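Local coordinates for DNAation factor-related protein 4 (Drosophila melanogaster, PDB 5XPC) that probably takes part in apoptotic DNA fragmentation as a DNA nuclease, of which this piece is the CIDE domain, a module that forms higher-order assemblies, at residues D16-T20 with I81-F87. Sequence-based numbering, arbitrary orientation.
Sequences DNERT and ITTDADF
Arg19 lies along one face of the Phe87 ring, its side chain and that of Phe87 running in opposite directions, and shows how a single arginine can tie a loop to the start of a helix through both carbon and nitrogen. Arg19 CB rests against the far end of the ring, 3.8 Å from Phe87 CZ, and CG follows near CE2. A bend at chi2 (74°) turns the chain so that CD sits squarely above the ring centre, a CH-pi contact of 3.8 Å from Arg19 CD to the Phe87 centroid. NE comes next, near Phe87 CG, and the guanidinium continues flat, its plane only 8° from that of the ring, with Phe87 CB beneath its centre; the cation-pi contact is therefore off-centre. In this CIDE domain, a member of the ubiquitin-like clan, residues 16-20 lie in the loop joining antiparallel strands 10-15 and 22-27, with a type I turn from Asp16 to Arg19, and the arginine fastens it to the C-terminal helix 84-92, which begins after the N-cap Thr83. At the tip, Arg19 NH1 and NH2 converge end-on upon Thr82 O, each 2.9 Å from it, both from the same face of its carbonyl plane. NH1 also donates to Asn17 O within its own turn, while Arg19 NH2 makes a salt bridge of 3.1 Å with Asp84 OD1, met on the anti side of the carboxylate. These three oxygens fix the guanidinium's rotation from its edge. A leucine in place of Arg19 would probably leave Asp84 without this charged mate and Thr82 O and Asn17 O without the donors described. Beside it, Asn17 OD1 accepts from Thr82 N on an in-plane lone pair (2.9 Å, 160° at the hydrogen). The side chains of Asn17, Arg19 and Ile81 also touch Ile73 of strand 71-75.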
ATOM      1  N   ASP B  16      26.030  -2.855   8.337  1.00 25.89           N
ATOM      2  CA  ASP B  16      26.443  -1.475   8.148  1.00 31.11           C
ATOM      3  C   ASP B  16      26.268  -1.095   6.679  1.00 32.00           C
ATOM      4  O   ASP B  16      25.823  -1.893   5.848  1.00 28.03           O
ATOM      5  CB  ASP B  16      27.874  -1.245   8.647  1.00 30.59           C
ATOM      6  CG  ASP B  16      28.895  -2.183   8.018  1.00 40.96           C
ATOM      7  OD1 ASP B  16      28.596  -2.830   6.995  1.00 43.62           O
ATOM      8  OD2 ASP B  16      30.024  -2.254   8.551  1.00 47.35           O
ATOM      9  N   ASN B  17      26.601   0.154   6.360  1.00 31.34           N
ATOM     10  CA  ASN B  17      26.313   0.647   5.018  1.00 37.68           C
ATOM     11  C   ASN B  17      27.132  -0.083   3.959  1.00 42.82           C
ATOM     12  O   ASN B  17      26.704  -0.184   2.802  1.00 40.12           O
ATOM     13  CB  ASN B  17      26.553   2.153   4.952  1.00 38.79           C
ATOM     14  CG  ASN B  17      25.796   2.802   3.814  1.00 44.74           C
ATOM     15  OD1 ASN B  17      24.678   2.393   3.482  1.00 36.61           O
ATOM     16  ND2 ASN B  17      26.397   3.818   3.208  1.00 51.21           N
ATOM     17  N   GLU B  18      28.285  -0.630   4.337  1.00 45.75           N
ATOM     18  CA  GLU B  18      29.127  -1.368   3.405  1.00 49.74           C
ATOM     19  C   GLU B  18      28.871  -2.870   3.423  1.00 49.37           C
ATOM     20  O   GLU B  18      29.524  -3.601   2.667  1.00 52.25           O
ATOM     21  CB  GLU B  18      30.600  -1.085   3.701  1.00 59.09           C
ATOM     22  CG  GLU B  18      31.019   0.323   3.349  1.00 69.90           C
ATOM     23  CD  GLU B  18      30.730   0.650   1.899  1.00 79.90           C
ATOM     24  OE1 GLU B  18      31.042  -0.190   1.029  1.00 81.12           O
ATOM     25  OE2 GLU B  18      30.169   1.732   1.627  1.00 86.67           O
ATOM     26  N   ARG B  19      27.941  -3.344   4.257  1.00 39.23           N
ATOM     27  CA  ARG B  19      27.605  -4.766   4.340  1.00 40.26           C
ATOM     28  C   ARG B  19      28.834  -5.607   4.688  1.00 41.48           C
ATOM     29  O   ARG B  19      29.018  -6.712   4.173  1.00 48.01           O
ATOM     30  CB  ARG B  19      26.953  -5.260   3.043  1.00 38.85           C
ATOM     31  CG  ARG B  19      25.463  -4.948   2.902  1.00 41.22           C
ATOM     32  CD  ARG B  19      25.194  -3.468   2.601  1.00 37.26           C
ATOM     33  NE  ARG B  19      23.807  -3.246   2.179  1.00 38.34           N
ATOM     34  CZ  ARG B  19      23.264  -2.048   1.970  1.00 41.64           C
ATOM     35  NH1 ARG B  19      23.983  -0.945   2.151  1.00 34.79           N
ATOM     36  NH2 ARG B  19      21.996  -1.951   1.589  1.00 37.08           N
ATOM     37  N   THR B  20      29.680  -5.081   5.576  1.00 37.73           N
ATOM     38  CA  THR B  20      30.945  -5.740   5.901  1.00 40.53           C
ATOM     39  C   THR B  20      30.748  -6.882   6.887  1.00 39.94           C
ATOM     40  O   THR B  20      31.414  -7.918   6.781  1.00 42.89           O
ATOM     41  CB  THR B  20      31.940  -4.747   6.498  1.00 46.08           C
ATOM     42  OG1 THR B  20      31.442  -4.276   7.760  1.00 43.29           O
ATOM     43  CG2 THR B  20      32.192  -3.571   5.554  1.00 50.93           C
ATOM     44  N   ILE B  81      21.855   6.259   3.375  1.00 47.62           N
ATOM     45  CA  ILE B  81      22.368   4.908   3.268  1.00 43.30           C
ATOM     46  C   ILE B  81      22.203   4.456   1.827  1.00 39.51           C
ATOM     47  O   ILE B  81      21.365   4.968   1.075  1.00 36.69           O
ATOM     48  CB  ILE B  81      21.665   3.971   4.274  1.00 52.06           C
ATOM     49  CG1 ILE B  81      20.218   3.715   3.868  1.00 49.52           C
ATOM     50  CG2 ILE B  81      21.700   4.583   5.677  1.00 47.33           C
ATOM     51  CD1 ILE B  81      19.999   2.429   3.106  1.00 52.64           C
ATOM     52  N   THR B  82      23.039   3.507   1.433  1.00 34.65           N
ATOM     53  CA  THR B  82      22.912   2.856   0.140  1.00 39.55           C
ATOM     54  C   THR B  82      21.843   1.779   0.256  1.00 36.47           C
ATOM     55  O   THR B  82      21.971   0.863   1.076  1.00 34.58           O
ATOM     56  CB  THR B  82      24.252   2.249  -0.276  1.00 43.91           C
ATOM     57  OG1 THR B  82      25.291   3.217  -0.084  1.00 38.60           O
ATOM     58  CG2 THR B  82      24.230   1.835  -1.735  1.00 46.91           C
ATOM     59  N   THR B  83      20.778   1.907  -0.529  1.00 33.73           N
ATOM     60  CA  THR B  83      19.710   0.913  -0.515  1.00 35.93           C
ATOM     61  C   THR B  83      20.213  -0.428  -1.052  1.00 34.60           C
ATOM     62  O   THR B  83      21.268  -0.516  -1.689  1.00 37.35           O
ATOM     63  CB  THR B  83      18.524   1.386  -1.354  1.00 33.74           C
ATOM     64  OG1 THR B  83      18.947   1.552  -2.714  1.00 36.72           O
ATOM     65  CG2 THR B  83      17.987   2.717  -0.823  1.00 38.11           C
ATOM     66  N   ASP B  84      19.441  -1.482  -0.778  1.00 36.75           N
ATOM     67  CA  ASP B  84      19.748  -2.804  -1.329  1.00 41.84           C
ATOM     68  C   ASP B  84      19.917  -2.749  -2.843  1.00 44.29           C
ATOM     69  O   ASP B  84      20.883  -3.291  -3.395  1.00 44.83           O
ATOM     70  CB  ASP B  84      18.646  -3.805  -0.967  1.00 38.80           C
ATOM     71  CG  ASP B  84      18.723  -4.276   0.471  1.00 49.40           C
ATOM     72  OD1 ASP B  84      19.797  -4.134   1.097  1.00 45.91           O
ATOM     73  OD2 ASP B  84      17.707  -4.807   0.972  1.00 56.34           O
ATOM     74  N   ALA B  85      18.976  -2.098  -3.531  1.00 43.92           N
ATOM     75  CA  ALA B  85      19.037  -2.009  -4.987  1.00 48.41           C
ATOM     76  C   ALA B  85      20.311  -1.305  -5.444  1.00 50.88           C
ATOM     77  O   ALA B  85      21.012  -1.789  -6.340  1.00 53.01           O
ATOM     78  CB  ALA B  85      17.800  -1.289  -5.518  1.00 47.61           C
ATOM     79  N   ASP B  86      20.632  -0.158  -4.835  1.00 49.89           N
ATOM     80  CA  ASP B  86      21.832   0.569  -5.238  1.00 50.72           C
ATOM     81  C   ASP B  86      23.096  -0.215  -4.904  1.00 49.55           C
ATOM     82  O   ASP B  86      24.059  -0.205  -5.679  1.00 51.48           O
ATOM     83  CB  ASP B  86      21.871   1.944  -4.576  1.00 53.25           C
ATOM     84  CG  ASP B  86      20.816   2.877  -5.119  1.00 62.75           C
ATOM     85  OD1 ASP B  86      20.287   2.601  -6.216  1.00 65.05           O
ATOM     86  OD2 ASP B  86      20.514   3.883  -4.444  1.00 65.89           O
ATOM     87  N   PHE B  87      23.114  -0.899  -3.758  1.00 44.81           N
ATOM     88  CA  PHE B  87      24.308  -1.643  -3.369  1.00 46.29           C
ATOM     89  C   PHE B  87      24.542  -2.836  -4.287  1.00 52.84           C
ATOM     90  O   PHE B  87      25.678  -3.090  -4.706  1.00 50.46           O
ATOM     91  CB  PHE B  87      24.193  -2.095  -1.915  1.00 48.97           C
ATOM     92  CG  PHE B  87      25.441  -2.743  -1.383  1.00 54.94           C
ATOM     93  CD1 PHE B  87      26.487  -1.969  -0.903  1.00 55.01           C
ATOM     94  CD2 PHE B  87      25.568  -4.126  -1.356  1.00 54.27           C
ATOM     95  CE1 PHE B  87      27.642  -2.563  -0.412  1.00 54.73           C
ATOM     96  CE2 PHE B  87      26.722  -4.725  -0.865  1.00 53.06           C
ATOM     97  CZ  PHE B  87      27.757  -3.941  -0.391  1.00 50.84           C
TER